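Local coordinates for uncharacterized protein (PDB 3LM3) that is of unknown function but is probably a carbohydrate-active enzyme, related to glycoside hydrolases and polysaccharide deacetylases, at residues R45-W50 / E287-H292; P191-T196 / D211-D216. All coordinates share one frame; numbering follows the deposited sequence.

From the N terminus, the chain runs through strand 21-29 of the parallel sheet and then enters the loop that holds residues 45-50. Contact 1 closes a long loop here, for its partner 287-292 comes 237 residues later, where strand 280-287 passes into helix 290-294. Contact 2 is nested inside that loop and closes a short one, joining 191-196 to 211-216, whose closest ends are 15 residues apart, at the border of a second parallel sheet. The two lie on opposite sides of the chain's centre, with centres about 31 Å apart and nearest atoms about 12 Å apart. Strand 280-287 relates them, since its Trp281 touches Pro191 and Leu215 of contact 2.

Contact 1 (R45-W50 / E287-H292); sequences RDEVDW and EAQMVH
Gln289 reaches across to Glu47 and Trp50, and its side chain can be followed outward atom by atom. Gln289 CB lies 4.1 Å from Trp50 CB. The first torsion (chi1 59°) sets CG between the backbone N and the carbonyl carbon, and a second bend at chi2 turns the chain alongside the indole. Gln289 CG rests against the carboxylate of Glu47, 3.5 Å from Glu47 OE2, and Gln289 CD faces the same oxygen. At the tip, Gln289 NE2 donates to Glu47 OE2 over 3.1 Å; the bond is bent (137°) and arrives from above the carboxylate plane. Gln289 NE2 also sits at the indole edge, 3.5 Å from Trp50 CZ3, and bonds Glu293 OE1 of helix 290-294.

Two parts of the fold meet here: the loop between strand 21-29 and helix 53-64, which contains a 3-10 turn at 48-50, and the type I turn 287-290 that leads from strand 280-287 into helix 290-294. Both strands belong to the parallel sheet and are direct neighbours in it, so the contact joins connections that leave adjacent strands.

Glu47 OE2 is gripped twice, since Arg45 NH1 also approaches it, nearly along the C-O axis and in the guanidinium plane, in a salt bridge of 2.9 Å. Glu47 OE1 forms a salt bridge with Arg30. The indole of Trp50 is sandwiched, with Arg45 CD over one face and His292 CD2 over the other, the latter 3.3 Å from Trp50 CG. The imidazole meets the five-membered ring obliquely, planes 36° apart, while Trp50 CA makes a CH-pi contact over the imidazole face of His292, 4.0 Å from its centroid.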
ATOM      1  N   ARG A  45     -13.300   4.121 -19.183  1.00 14.68           N
ATOM      2  CA  ARG A  45     -12.903   5.501 -19.436  1.00 13.94           C
ATOM      3  C   ARG A  45     -11.603   5.622 -20.238  1.00 15.23           C
ATOM      4  O   ARG A  45     -10.562   5.111 -19.833  1.00 13.95           O
ATOM      5  CB  ARG A  45     -12.756   6.267 -18.131  1.00 14.33           C
ATOM      6  CG  ARG A  45     -12.334   7.731 -18.335  1.00 12.96           C
ATOM      7  CD  ARG A  45     -11.715   8.244 -17.071  1.00 13.77           C
ATOM      8  NE  ARG A  45     -12.677   8.345 -15.987  1.00 14.95           N
ATOM      9  CZ  ARG A  45     -12.378   8.329 -14.697  1.00 15.40           C
ATOM     10  NH1 ARG A  45     -11.134   8.133 -14.265  1.00 13.29           N
ATOM     11  NH2 ARG A  45     -13.357   8.480 -13.806  1.00 17.84           N
ATOM     12  N   ASP A  46     -11.659   6.344 -21.344  1.00 10.47           N
ATOM     13  CA  ASP A  46     -10.502   6.649 -22.181  1.00  9.74           C
ATOM     14  C   ASP A  46      -9.799   7.874 -21.590  1.00 11.09           C
ATOM     15  O   ASP A  46     -10.356   8.978 -21.599  1.00 13.52           O
ATOM     16  CB  ASP A  46     -10.960   6.917 -23.605  1.00 10.72           C
ATOM     17  CG  ASP A  46      -9.847   7.350 -24.536  1.00 14.00           C
ATOM     18  OD1 ASP A  46      -8.696   7.553 -24.124  1.00 14.31           O
ATOM     19  OD2 ASP A  46     -10.098   7.514 -25.760  1.00 17.69           O
ATOM     20  N   GLU A  47      -8.593   7.678 -21.045  1.00  9.50           N
ATOM     21  CA  GLU A  47      -7.842   8.752 -20.401  1.00  9.11           C
ATOM     22  C   GLU A  47      -6.654   9.261 -21.202  1.00  9.26           C
ATOM     23  O   GLU A  47      -5.783   9.944 -20.636  1.00  8.70           O
ATOM     24  CB  GLU A  47      -7.371   8.299 -19.015  1.00  7.48           C
ATOM     25  CG  GLU A  47      -8.479   8.084 -18.009  1.00  9.02           C
ATOM     26  CD  GLU A  47      -7.963   7.681 -16.663  1.00 11.04           C
ATOM     27  OE1 GLU A  47      -6.840   7.113 -16.612  1.00 15.28           O
ATOM     28  OE2 GLU A  47      -8.620   7.878 -15.626  1.00  9.44           O
ATOM     29  N   VAL A  48      -6.580   8.966 -22.504  1.00  8.89           N
ATOM     30  CA  VAL A  48      -5.487   9.477 -23.302  0.60  8.56           C
ATOM     31  C   VAL A  48      -5.308  10.986 -23.137  1.00  8.79           C
ATOM     32  O   VAL A  48      -4.203  11.461 -22.911  1.00 10.33           O
ATOM     33  CB  VAL A  48      -5.644   9.051 -24.771  0.60  8.34           C
ATOM     34  CG1 VAL A  48      -4.693   9.831 -25.657  0.60  9.64           C
ATOM     35  CG2 VAL A  48      -5.445   7.522 -24.872  0.60 11.50           C
ATOM     36  N   ASP A  49      -6.403  11.742 -23.193  1.00  9.08           N
ATOM     37  CA  ASP A  49      -6.330  13.179 -23.105  1.00  9.96           C
ATOM     38  C   ASP A  49      -6.102  13.686 -21.692  1.00  8.24           C
ATOM     39  O   ASP A  49      -5.823  14.858 -21.487  1.00 11.55           O
ATOM     40  CB  ASP A  49      -7.604  13.799 -23.689  1.00  9.33           C
ATOM     41  CG  ASP A  49      -7.792  13.500 -25.173  1.00 13.77           C
ATOM     42  OD1 ASP A  49      -6.832  13.128 -25.895  1.00 13.51           O
ATOM     43  OD2 ASP A  49      -8.945  13.639 -25.641  1.00 12.07           O
ATOM     44  N   TRP A  50      -6.170  12.789 -20.698  1.00  8.81           N
ATOM     45  CA  TRP A  50      -5.986  13.128 -19.294  1.00  9.00           C
ATOM     46  C   TRP A  50      -4.511  13.024 -18.871  1.00  8.37           C
ATOM     47  O   TRP A  50      -4.165  13.332 -17.720  1.00  9.97           O
ATOM     48  CB  TRP A  50      -6.814  12.196 -18.397  1.00  8.50           C
ATOM     49  CG  TRP A  50      -8.303  12.211 -18.636  1.00  7.51           C
ATOM     50  CD1 TRP A  50      -8.941  12.379 -19.809  1.00  8.13           C
ATOM     51  CD2 TRP A  50      -9.313  12.013 -17.648  1.00  6.33           C
ATOM     52  NE1 TRP A  50     -10.308  12.315 -19.621  1.00  9.03           N
ATOM     53  CE2 TRP A  50     -10.559  12.089 -18.299  1.00  6.62           C
ATOM     54  CE3 TRP A  50      -9.284  11.800 -16.276  1.00  8.06           C
ATOM     55  CZ2 TRP A  50     -11.767  11.955 -17.609  1.00  6.23           C
ATOM     56  CZ3 TRP A  50     -10.490  11.668 -15.600  1.00  8.17           C
ATOM     57  CH2 TRP A  50     -11.693  11.748 -16.266  1.00  6.92           C
ATOM     58  N   GLU A 287      -2.395   9.072  -8.881  1.00  7.65           N
ATOM     59  CA  GLU A 287      -2.510   8.876 -10.309  1.00  7.45           C
ATOM     60  C   GLU A 287      -2.330  10.202 -11.034  1.00  8.46           C
ATOM     61  O   GLU A 287      -2.928  11.212 -10.649  1.00  9.79           O
ATOM     62  CB  GLU A 287      -3.863   8.291 -10.639  1.00  9.43           C
ATOM     63  CG  GLU A 287      -4.148   6.916 -10.035  1.00 11.08           C
ATOM     64  CD  GLU A 287      -4.530   6.912  -8.557  1.00 13.48           C
ATOM     65  OE1 GLU A 287      -4.828   7.973  -7.945  1.00 10.73           O
ATOM     66  OE2 GLU A 287      -4.622   5.804  -8.000  1.00 12.36           O
ATOM     67  N   ALA A 288      -1.478  10.192 -12.055  1.00  6.71           N
ATOM     68  CA  ALA A 288      -1.198  11.404 -12.836  1.00  7.92           C
ATOM     69  C   ALA A 288      -2.483  12.033 -13.379  1.00  7.84           C
ATOM     70  O   ALA A 288      -2.583  13.259 -13.472  1.00  8.89           O
ATOM     71  CB  ALA A 288      -0.257  11.096 -13.958  1.00  8.39           C
ATOM     72  N   GLN A 289      -3.445  11.204 -13.753  1.00  7.02           N
ATOM     73  CA  GLN A 289      -4.690  11.707 -14.335  1.00  6.79           C
ATOM     74  C   GLN A 289      -5.488  12.591 -13.384  1.00  8.66           C
ATOM     75  O   GLN A 289      -6.436  13.273 -13.824  1.00  7.03           O
ATOM     76  CB  GLN A 289      -5.553  10.569 -14.877  1.00  9.20           C
ATOM     77  CG  GLN A 289      -6.006   9.484 -13.901  1.00  9.98           C
ATOM     78  CD  GLN A 289      -7.082   9.918 -12.928  1.00 11.87           C
ATOM     79  OE1 GLN A 289      -6.807  10.184 -11.777  1.00 12.09           O
ATOM     80  NE2 GLN A 289      -8.335  10.000 -13.401  1.00  8.75           N
HETATM   81  N   MSE A 290      -5.131  12.624 -12.102  1.00  7.37           N
HETATM   82  CA  MSE A 290      -5.864  13.471 -11.148  0.50  8.52           C
HETATM   83  C   MSE A 290      -5.763  14.935 -11.508  1.00  7.67           C
HETATM   84  O   MSE A 290      -6.700  15.732 -11.234  1.00  8.65           O
HETATM   85  CB  MSE A 290      -5.388  13.273  -9.704  0.50  9.31           C
HETATM   86  CG  MSE A 290      -5.867  12.004  -9.079  0.50  4.80           C
HETATM   87 SE   MSE A 290      -5.477  11.776  -7.217  0.38 12.15          SE
HETATM   88  CE  MSE A 290      -3.615  12.317  -7.316  0.50 10.67           C
ATOM     89  N   VAL A 291      -4.657  15.334 -12.121  1.00  7.61           N
ATOM     90  CA  VAL A 291      -4.478  16.740 -12.555  1.00  8.11           C
ATOM     91  C   VAL A 291      -5.602  17.115 -13.527  1.00  8.93           C
ATOM     92  O   VAL A 291      -6.193  18.195 -13.426  1.00 10.45           O
ATOM     93  CB  VAL A 291      -3.079  16.957 -13.189  1.00 10.27           C
ATOM     94  CG1 VAL A 291      -3.021  18.209 -14.048  1.00 14.98           C
ATOM     95  CG2 VAL A 291      -1.996  16.915 -12.109  1.00 12.05           C
ATOM     96  N   HIS A 292      -5.915  16.221 -14.454  1.00  8.66           N
ATOM     97  CA  HIS A 292      -7.011  16.461 -15.409  1.00  7.09           C
ATOM     98  C   HIS A 292      -8.384  16.328 -14.743  1.00  8.35           C
ATOM     99  O   HIS A 292      -9.306  17.140 -14.999  1.00  9.30           O
ATOM    100  CB  HIS A 292      -6.940  15.476 -16.569  1.00  8.12           C
ATOM    101  CG  HIS A 292      -7.833  15.827 -17.709  1.00  6.16           C
ATOM    102  ND1 HIS A 292      -7.469  16.758 -18.651  1.00 11.26           N
ATOM    103  CD2 HIS A 292      -9.058  15.374 -18.076  1.00  9.00           C
ATOM    104  CE1 HIS A 292      -8.433  16.874 -19.546  1.00 12.01           C
ATOM    105  NE2 HIS A 292      -9.403  16.041 -19.222  1.00  8.93           N
TER

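Contact 2 (P191-T196 / D211-D216)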
ATOM      1  N   PRO A 191       6.098  -4.169   6.174  1.00  6.26           N
ATOM      2  CA  PRO A 191       6.682  -5.096   5.204  1.00  6.29           C
ATOM      3  C   PRO A 191       6.877  -6.489   5.764  1.00  6.85           C
ATOM      4  O   PRO A 191       7.142  -6.675   6.957  1.00  6.69           O
ATOM      5  CB  PRO A 191       8.027  -4.465   4.878  1.00  7.41           C
ATOM      6  CG  PRO A 191       7.755  -2.986   5.108  1.00  7.36           C
ATOM      7  CD  PRO A 191       6.928  -2.958   6.355  1.00  6.73           C
ATOM      8  N   PHE A 192       6.718  -7.486   4.892  1.00  7.04           N
ATOM      9  CA  PHE A 192       6.927  -8.883   5.263  1.00  7.27           C
ATOM     10  C   PHE A 192       7.310  -9.696   4.038  1.00  6.97           C
ATOM     11  O   PHE A 192       7.076  -9.265   2.912  1.00  6.39           O
ATOM     12  CB  PHE A 192       5.665  -9.492   5.915  1.00  7.87           C
ATOM     13  CG  PHE A 192       4.441  -9.523   5.002  1.00  6.88           C
ATOM     14  CD1 PHE A 192       3.684  -8.388   4.810  1.00  7.70           C
ATOM     15  CD2 PHE A 192       4.056 -10.693   4.346  1.00  8.16           C
ATOM     16  CE1 PHE A 192       2.570  -8.400   3.993  1.00  8.13           C
ATOM     17  CE2 PHE A 192       2.942 -10.702   3.509  1.00  7.60           C
ATOM     18  CZ  PHE A 192       2.212  -9.558   3.320  1.00  7.41           C
ATOM     19  N   TYR A 193       7.890 -10.874   4.280  1.00  7.05           N
ATOM     20  CA  TYR A 193       8.130 -11.866   3.215  1.00  7.81           C
ATOM     21  C   TYR A 193       6.905 -12.780   3.128  1.00  6.98           C
ATOM     22  O   TYR A 193       6.527 -13.407   4.121  1.00  7.70           O
ATOM     23  CB  TYR A 193       9.368 -12.680   3.547  1.00  7.19           C
ATOM     24  CG  TYR A 193      10.678 -11.932   3.579  1.00  6.72           C
ATOM     25  CD1 TYR A 193      11.322 -11.563   2.418  1.00  7.63           C
ATOM     26  CD2 TYR A 193      11.310 -11.671   4.775  1.00  6.76           C
ATOM     27  CE1 TYR A 193      12.546 -10.951   2.447  1.00  7.28           C
ATOM     28  CE2 TYR A 193      12.545 -11.020   4.817  1.00  6.49           C
ATOM     29  CZ  TYR A 193      13.174 -10.697   3.661  1.00  6.66           C
ATOM     30  OH  TYR A 193      14.415 -10.051   3.638  1.00  7.88           O
ATOM     31  N   PRO A 194       6.264 -12.847   1.954  1.00  7.26           N
ATOM     32  CA  PRO A 194       5.054 -13.646   1.827  1.00  8.19           C
ATOM     33  C   PRO A 194       5.357 -15.155   1.742  1.00  8.72           C
ATOM     34  O   PRO A 194       6.463 -15.576   1.376  1.00  9.43           O
ATOM     35  CB  PRO A 194       4.448 -13.137   0.532  1.00  8.95           C
ATOM     36  CG  PRO A 194       5.688 -12.766  -0.307  1.00 10.51           C
ATOM     37  CD  PRO A 194       6.633 -12.192   0.679  1.00  7.46           C
ATOM     38  N   SER A 195       4.347 -15.924   2.101  1.00  7.62           N
ATOM     39  CA  SER A 195       4.344 -17.374   1.972  1.00  6.63           C
ATOM     40  C   SER A 195       3.974 -17.829   0.560  1.00  7.41           C
ATOM     41  O   SER A 195       3.131 -17.222  -0.105  1.00  8.19           O
ATOM     42  CB  SER A 195       3.276 -17.908   2.914  1.00  8.03           C
ATOM     43  OG  SER A 195       3.171 -19.322   2.902  1.00  8.13           O
ATOM     44  N   THR A 196       4.559 -18.955   0.122  1.00  8.46           N
ATOM     45  CA  THR A 196       4.112 -19.585  -1.107  1.00  9.93           C
ATOM     46  C   THR A 196       2.616 -19.960  -1.055  1.00  8.84           C
ATOM     47  O   THR A 196       1.972 -20.097  -2.103  1.00 10.09           O
ATOM     48  CB  THR A 196       4.968 -20.836  -1.417  1.00  9.49           C
ATOM     49  OG1 THR A 196       4.991 -21.696  -0.297  1.00 12.95           O
ATOM     50  CG2 THR A 196       6.417 -20.437  -1.779  1.00 12.29           C
ATOM     51  N   ASP A 211      11.607 -14.686  -1.227  1.00  6.89           N
ATOM     52  CA  ASP A 211      12.521 -13.556  -1.000  1.00  7.35           C
ATOM     53  C   ASP A 211      12.046 -12.330  -1.789  1.00  6.73           C
ATOM     54  O   ASP A 211      12.724 -11.842  -2.689  1.00  7.93           O
ATOM     55  CB  ASP A 211      13.955 -13.969  -1.347  1.00  7.05           C
ATOM     56  CG  ASP A 211      14.989 -12.934  -0.949  1.00 10.40           C
ATOM     57  OD1 ASP A 211      14.699 -12.010  -0.179  1.00  8.83           O
ATOM     58  OD2 ASP A 211      16.128 -13.042  -1.439  1.00 11.66           O
ATOM     59  N   CYS A 212      10.873 -11.822  -1.422  1.00  7.52           N
ATOM     60  CA  CYS A 212      10.343 -10.624  -1.992  1.00  7.16           C
ATOM     61  C   CYS A 212       9.620  -9.904  -0.867  1.00  9.48           C
ATOM     62  O   CYS A 212       8.799 -10.493  -0.163  1.00 10.88           O
ATOM     63  CB  CYS A 212       9.361 -10.954  -3.117  1.00  8.31           C
ATOM     64  SG  CYS A 212       8.840  -9.475  -4.077  1.00 10.30           S
ATOM     65  N   VAL A 213       9.940  -8.649  -0.692  1.00  7.08           N
ATOM     66  CA  VAL A 213       9.317  -7.833   0.345  1.00  7.03           C
ATOM     67  C   VAL A 213       7.983  -7.343  -0.202  1.00  8.09           C
ATOM     68  O   VAL A 213       7.899  -6.730  -1.272  1.00  8.51           O
ATOM     69  CB  VAL A 213      10.197  -6.607   0.670  1.00  6.78           C
ATOM     70  CG1 VAL A 213       9.549  -5.762   1.793  1.00  7.44           C
ATOM     71  CG2 VAL A 213      11.597  -7.033   1.058  1.00  8.03           C
ATOM     72  N   ASN A 214       6.914  -7.593   0.536  1.00  6.48           N
ATOM     73  CA  ASN A 214       5.571  -7.206   0.121  1.00  6.64           C
ATOM     74  C   ASN A 214       5.174  -5.898   0.822  1.00  7.44           C
ATOM     75  O   ASN A 214       5.089  -5.850   2.045  1.00  8.00           O
ATOM     76  CB  ASN A 214       4.550  -8.321   0.411  1.00  7.59           C
ATOM     77  CG  ASN A 214       3.269  -8.119  -0.335  1.00  7.92           C
ATOM     78  OD1 ASN A 214       3.114  -7.114  -1.012  1.00  9.18           O
ATOM     79  ND2 ASN A 214       2.325  -9.082  -0.250  1.00  9.52           N
ATOM     80  N   LEU A 215       4.948  -4.872   0.024  1.00  6.78           N
ATOM     81  CA  LEU A 215       4.647  -3.517   0.455  1.00  7.50           C
ATOM     82  C   LEU A 215       3.224  -3.082   0.174  1.00  6.92           C
ATOM     83  O   LEU A 215       2.707  -3.181  -0.943  1.00  7.30           O
ATOM     84  CB  LEU A 215       5.549  -2.495  -0.253  1.00  7.89           C
ATOM     85  CG  LEU A 215       7.044  -2.643   0.006  1.00  7.51           C
ATOM     86  CD1 LEU A 215       7.819  -1.517  -0.704  1.00  7.85           C
ATOM     87  CD2 LEU A 215       7.353  -2.632   1.527  1.00  8.45           C
ATOM     88  N   ASP A 216       2.591  -2.533   1.201  1.00  7.64           N
ATOM     89  CA  ASP A 216       1.377  -1.719   1.074  1.00  6.61           C
ATOM     90  C   ASP A 216       1.553  -0.554   0.104  1.00  7.28           C
ATOM     91  O   ASP A 216       2.678  -0.100  -0.138  1.00  7.53           O
ATOM     92  CB  ASP A 216       0.996  -1.200   2.458  1.00  7.28           C
ATOM     93  CG  ASP A 216      -0.447  -0.706   2.566  1.00  7.66           C
ATOM     94  OD1 ASP A 216      -1.317  -1.009   1.693  1.00  8.33           O
ATOM     95  OD2 ASP A 216      -0.710   0.041   3.553  1.00  8.54           O
TER
HETATM   96  O   HOH W   1      16.178 -11.549   2.061  1.00  9.74           O
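The backbones of 191-194 and 211-215 pass each other obliquely, their directions 131° apart, and one nearly straight hydrogen bond joins them, from Asn214 N to Phe192 O at 2.9 Å. Strand 213-216 is the outermost of a three-stranded parallel sheet, beside strand 168-172, and the segment 191-196 runs past its other edge without forming a regular strand pair. With Phe192 CG between the backbone N and the carbonyl carbon (chi1 62°), the phenyl ring turns back over Asn214. Asn214 CB lies over the ring face of Phe192 in a CH-pi contact, 4.1 Å from the centroid, and Asn214 ND2 reaches 3.6 Å from Phe192 CZ. The amide itself is held by strand 168-172, where ND2 donates to Ala171 O.

Pro191 packs on two aliphatic chains: its CB meets Val213 CG1 at 3.7 Å and its CG meets Leu215 CD2 at 3.6 Å. Trp281 of strand 280-287 and Trp329 of helix 322-332 add to this buried apolar cluster. The phenol of Tyr193 lies alongside Asp211, ring and carboxylate planes 53° apart. Arg330 forms a salt bridge with Asp211 OD2, and Tyr193 OH hydrogen-bonds Tyr333 O. Between the two side chains a single water donates to both, its oxygen 2.8 Å from Tyr193 OH and 2.7 Å from Asp211 OD1.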